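Local coordinates for carboxysome shell vertex protein CcmL (Nostoc sp., PDB 4N8X) that probably forms the vertices of the carboxysome shell as a homopentamer, and is thought to induce curvature in an otherwise flat hexagonal layer of shell proteins, at residues L25-V30 with A77-I82; E41-N46 with V56-G61. All coordinates share one frame; numbering follows the deposited sequence.

Interaction 1 (L25-V30 with A77-I82); sequences LLLQLV and AAVVAI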
loop_
_atom_site.group_PDB
_atom_site.type_symbol
_atom_site.label_atom_id
_atom_site.label_comp_id
_atom_site.label_asym_id
_atom_site.label_seq_id
_atom_site.Cartn_x
_atom_site.Cartn_y
_atom_site.Cartn_z
ATOM N N LEU A 25 18.980 2.390 -6.819
ATOM C CA LEU A 25 19.611 3.208 -5.776
ATOM C C LEU A 25 19.164 2.789 -4.387
ATOM O O LEU A 25 17.992 2.461 -4.191
ATOM C CB LEU A 25 19.216 4.669 -5.950
ATOM C CG LEU A 25 19.692 5.325 -7.260
ATOM C CD1 LEU A 25 19.420 6.833 -7.211
ATOM C CD2 LEU A 25 21.161 5.056 -7.487
ATOM N N LEU A 26 20.071 2.843 -3.411
ATOM C CA LEU A 26 19.697 2.610 -1.998
ATOM C C LEU A 26 19.426 3.978 -1.382
ATOM O O LEU A 26 20.313 4.861 -1.358
ATOM C CB LEU A 26 20.854 1.931 -1.242
ATOM C CG LEU A 26 20.695 1.727 0.278
ATOM C CD1 LEU A 26 19.574 0.700 0.612
ATOM C CD2 LEU A 26 22.005 1.311 0.837
ATOM N N LEU A 27 18.211 4.150 -0.870
ATOM C CA LEU A 27 17.755 5.434 -0.322
ATOM C C LEU A 27 17.425 5.336 1.177
ATOM O O LEU A 27 16.949 4.303 1.637
ATOM C CB LEU A 27 16.517 5.868 -1.103
ATOM C CG LEU A 27 16.761 5.821 -2.625
ATOM C CD1 LEU A 27 15.495 6.206 -3.395
ATOM C CD2 LEU A 27 17.830 6.783 -3.026
ATOM N N GLN A 28 17.729 6.398 1.922
ATOM C CA GLN A 28 17.440 6.482 3.353
ATOM C C GLN A 28 16.285 7.444 3.491
ATOM O O GLN A 28 16.386 8.588 3.066
ATOM C CB GLN A 28 18.680 7.000 4.128
ATOM C CG GLN A 28 18.446 7.215 5.655
ATOM C CD GLN A 28 19.667 7.730 6.382
ATOM O OE1 GLN A 28 20.644 8.130 5.749
ATOM N NE2 GLN A 28 19.617 7.746 7.737
ATOM N N LEU A 29 15.191 6.974 4.094
ATOM C CA LEU A 29 13.956 7.752 4.223
ATOM C C LEU A 29 14.111 8.970 5.122
ATOM O O LEU A 29 14.919 8.980 6.039
ATOM C CB LEU A 29 12.808 6.866 4.735
ATOM C CG LEU A 29 12.215 5.999 3.602
ATOM C CD1 LEU A 29 11.837 6.857 2.435
ATOM C CD2 LEU A 29 13.135 4.898 3.119
ATOM N N VAL A 30 13.340 10.009 4.832
ATOM C CA VAL A 30 13.347 11.251 5.625
ATOM C C VAL A 30 11.947 11.404 6.215
ATOM O O VAL A 30 10.951 11.046 5.550
ATOM C CB VAL A 30 13.730 12.467 4.728
ATOM C CG1 VAL A 30 13.538 13.800 5.453
ATOM C CG2 VAL A 30 15.198 12.341 4.237
ATOM N N ALA A 77 9.012 1.330 -6.851
ATOM C CA ALA A 77 9.607 2.556 -6.286
ATOM C C ALA A 77 10.571 3.145 -7.288
ATOM O O ALA A 77 11.389 2.409 -7.870
ATOM C CB ALA A 77 10.330 2.295 -4.907
ATOM N N ALA A 78 10.379 4.436 -7.571
ATOM C CA ALA A 78 11.161 5.159 -8.563
ATOM C C ALA A 78 11.523 6.562 -8.051
ATOM O O ALA A 78 10.716 7.226 -7.379
ATOM C CB ALA A 78 10.392 5.223 -9.943
ATOM N N VAL A 79 12.724 7.010 -8.400
ATOM C CA VAL A 79 13.117 8.389 -8.181
ATOM C C VAL A 79 12.436 9.277 -9.219
ATOM O O VAL A 79 12.497 9.003 -10.401
ATOM C CB VAL A 79 14.649 8.521 -8.201
ATOM C CG1 VAL A 79 15.077 9.989 -8.202
ATOM C CG2 VAL A 79 15.245 7.770 -7.006
ATOM N N VAL A 80 11.693 10.305 -8.778
ATOM C CA VAL A 80 10.979 11.106 -9.752
ATOM C C VAL A 80 11.468 12.541 -9.799
ATOM O O VAL A 80 11.203 13.268 -10.759
ATOM C CB VAL A 80 9.414 11.035 -9.588
ATOM C CG1 VAL A 80 8.928 9.599 -9.671
ATOM C CG2 VAL A 80 8.923 11.671 -8.254
ATOM N N ALA A 81 12.183 12.958 -8.765
ATOM C CA ALA A 81 12.634 14.347 -8.714
ATOM C C ALA A 81 13.809 14.476 -7.757
ATOM O O ALA A 81 13.896 13.726 -6.789
ATOM C CB ALA A 81 11.475 15.250 -8.259
ATOM N N ILE A 82 14.705 15.422 -8.037
ATOM C CA ILE A 82 15.733 15.821 -7.078
ATOM C C ILE A 82 15.274 17.134 -6.423
ATOM O O ILE A 82 14.880 18.093 -7.099
ATOM C CB ILE A 82 17.095 16.052 -7.773
ATOM C CG1 ILE A 82 17.626 14.738 -8.347
ATOM C CG2 ILE A 82 18.129 16.739 -6.813
ATOM C CD1 ILE A 82 18.613 14.933 -9.550
#
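Leu25 is the first residue of 25-30 to reach across to Val79: its CD1 lies 4.3 Å from Val79 CG2, a loose apolar contact. The same leucine also leans on Asp45, and its CA lies 8.6 Å from that of Val79, the segments' shortest CA-to-CA separation. Two residues on, Leu27 makes the tighter touch, with CD1 at 3.9 Å from the same Val79 CG2. Its outer torsion is fully extended (chi2 178°), which puts CD1 at the far end of the chain and sends that methyl towards the valine, the two side chains meeting at a slant. Val79 thus serves both leucines with a single methyl, CG2, the branch beside its own backbone N. The contact is wholly buried but slight, 84 Å² in all, and purely apolar: one thin layer of the core of this OB-like beta barrel, spanned from wall to wall. On the wall that carries Leu25 and Leu27, strand 24-30 runs between strands 39-44 and 2-11, with Ala4 and Val6 of the latter against Leu27. The other wall is strand 77-88, flanked by 55-60 and 91-95, and at Ala81 and Ile82 it continues into an antiparallel pairing with a strand of a neighbouring subunit.

Interaction 2 (E41-N46 with V56-G61); sequences EVAADN and VLISRG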
loop_
_atom_site.group_PDB
_atom_site.type_symbol
_atom_site.label_atom_id
_atom_site.label_comp_id
_atom_site.label_asym_id
_atom_site.label_seq_id
_atom_site.Cartn_x
_atom_site.Cartn_y
_atom_site.Cartn_z
ATOM N N GLU A 41 15.124 1.997 1.440
ATOM C CA GLU A 41 14.457 1.267 0.375
ATOM C C GLU A 41 15.280 1.359 -0.874
ATOM O O GLU A 41 16.217 2.152 -0.928
ATOM C CB GLU A 41 13.035 1.759 0.144
ATOM C CG GLU A 41 12.865 3.133 -0.450
ATOM C CD GLU A 41 11.385 3.568 -0.374
ATOM O OE1 GLU A 41 10.754 3.348 0.677
ATOM O OE2 GLU A 41 10.842 4.091 -1.362
ATOM N N VAL A 42 14.933 0.539 -1.868
ATOM C CA VAL A 42 15.629 0.543 -3.149
ATOM C C VAL A 42 14.654 1.033 -4.180
ATOM O O VAL A 42 13.539 0.509 -4.252
ATOM C CB VAL A 42 16.104 -0.873 -3.500
ATOM C CG1 VAL A 42 16.923 -0.881 -4.818
ATOM C CG2 VAL A 42 16.922 -1.429 -2.342
ATOM N N ALA A 43 15.065 2.036 -4.971
ATOM C CA ALA A 43 14.210 2.588 -6.029
ATOM C C ALA A 43 14.950 2.597 -7.369
ATOM O O ALA A 43 16.165 2.764 -7.408
ATOM C CB ALA A 43 13.763 4.038 -5.672
ATOM N N ALA A 44 14.199 2.495 -8.459
ATOM C CA ALA A 44 14.768 2.599 -9.791
ATOM C C ALA A 44 15.041 4.072 -10.078
ATOM O O ALA A 44 14.286 4.964 -9.665
ATOM C CB ALA A 44 13.792 2.022 -10.826
ATOM N N ASP A 45 16.129 4.350 -10.780
ATOM C CA ASP A 45 16.381 5.734 -11.176
ATOM C C ASP A 45 16.855 5.739 -12.612
ATOM O O ASP A 45 18.010 5.945 -12.895
ATOM C CB ASP A 45 17.414 6.382 -10.266
ATOM C CG ASP A 45 17.775 7.840 -10.692
ATOM O OD1 ASP A 45 17.098 8.419 -11.576
ATOM O OD2 ASP A 45 18.748 8.427 -10.135
ATOM N N ASN A 46 15.958 5.485 -13.535
ATOM C CA ASN A 46 16.383 5.443 -14.924
ATOM C C ASN A 46 16.042 6.727 -15.666
ATOM O O ASN A 46 16.351 6.868 -16.836
ATOM C CB ASN A 46 15.833 4.201 -15.634
ATOM C CG ASN A 46 14.321 4.069 -15.518
ATOM O OD1 ASN A 46 13.570 5.013 -15.790
ATOM N ND2 ASN A 46 13.868 2.893 -15.103
ATOM N N VAL A 56 15.716 13.322 -2.750
ATOM C CA VAL A 56 14.909 13.044 -3.913
ATOM C C VAL A 56 13.490 12.719 -3.432
ATOM O O VAL A 56 13.288 12.435 -2.258
ATOM C CB VAL A 56 15.476 11.826 -4.672
ATOM C CG1 VAL A 56 16.863 12.155 -5.231
ATOM C CG2 VAL A 56 15.571 10.610 -3.734
ATOM N N LEU A 57 12.528 12.794 -4.350
ATOM C CA LEU A 57 11.201 12.272 -4.117
ATOM C C LEU A 57 11.101 10.874 -4.731
ATOM O O LEU A 57 11.535 10.652 -5.868
ATOM C CB LEU A 57 10.177 13.180 -4.775
ATOM C CG LEU A 57 10.110 14.552 -4.159
ATOM C CD1 LEU A 57 9.279 15.422 -5.065
ATOM C CD2 LEU A 57 9.398 14.387 -2.812
ATOM N N ILE A 58 10.483 9.971 -3.985
ATOM C CA ILE A 58 10.215 8.607 -4.428
ATOM C C ILE A 58 8.698 8.444 -4.627
ATOM O O ILE A 58 7.921 8.797 -3.750
ATOM C CB ILE A 58 10.608 7.628 -3.335
ATOM C CG1 ILE A 58 12.117 7.714 -2.994
ATOM C CG2 ILE A 58 10.321 6.174 -3.793
ATOM C CD1 ILE A 58 12.504 6.660 -1.881
ATOM N N SER A 59 8.283 7.919 -5.783
ATOM C CA SER A 59 6.903 7.505 -6.002
ATOM C C SER A 59 6.854 6.005 -5.864
ATOM O O SER A 59 7.745 5.308 -6.382
ATOM C CB SER A 59 6.457 7.937 -7.401
ATOM O OG SER A 59 6.057 9.292 -7.369
ATOM N N ARG A 60 5.837 5.492 -5.173
ATOM C CA ARG A 60 5.763 4.030 -4.926
ATOM C C ARG A 60 4.513 3.434 -5.542
ATOM O O ARG A 60 3.546 4.164 -5.840
ATOM C CB ARG A 60 5.885 3.696 -3.398
ATOM C CG ARG A 60 5.986 2.143 -2.989
ATOM C CD ARG A 60 7.388 1.603 -2.444
ATOM N NE ARG A 60 7.482 0.122 -2.385
ATOM C CZ ARG A 60 8.499 -0.614 -1.876
ATOM N NH1 ARG A 60 9.591 -0.067 -1.329
ATOM N NH2 ARG A 60 8.419 -1.954 -1.923
ATOM N N GLY A 61 4.520 2.119 -5.769
ATOM C CA GLY A 61 3.369 1.447 -6.353
ATOM C C GLY A 61 3.377 1.622 -7.864
ATOM O O GLY A 61 4.428 1.918 -8.435
#
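Glu41 sets its CG between the backbone N and the carbonyl carbon (chi1 69°) and then runs out extended, while Ile58 stretches to CD1 with chi2 at -179°, and the two side chains come at each other from opposite directions. The carboxylate ends over the isoleucine methyls: Glu41 OE2 is 3.1 Å from Ile58 CD1, and that oxygen is about as near to Ile58 CG2, tight and probably somewhat strained packing. Farther along strand 39-44, Ala43 CB rests 4.5 Å from Ile58 CG2. The axes of strands 41-44 and 56-60 cross at 87° and come within 8.5 Å of each other, as parts of a barrel wall that face each other over the core instead of pairing edge to edge. Arg60 bends at its second torsion and slides past Glu41 the other way. Glu41 OE1 stands 4.1 Å from Arg60 NH1, at the guanidinium edge near its plane and too far for a salt bridge. An alanine in place of Glu41 is likely to leave the Ile58 methyls less covered on that side and to deprive Arg60 of this nearby negative charge. The stronger partner of Arg60 is Asp76, salt-bridged to NH2, while NH1 bonds weakly to Gln2 of a neighbouring subunit. Arg60 NH2 also lies close to Arg60 NH2 of that subunit, consistent with the positively charged pore of the pentamer.

Interactions 1 and 2 are two crossings of the same barrel interior, their centres about 4 Å apart. They meet in the core where Leu27 CD1 packs 3.4 Å from Ile58 CD1, so the leucine that reaches Val79 also borders the isoleucine under Glu41. The backbones join them as well. Leu27 N probably donates to Glu41 O at 2.8 Å, pairing strand 24-30 with 39-44, and Val79 N probably donates to Ala44 O at 2.9 Å. Strand 39-44 therefore bonds to one strand of each wall in interaction 1, helping to close the barrel. The three touching residues of interaction 1 are buried, while interaction 2 runs on to Arg60 at the interface; both interactions reach a neighbouring subunit.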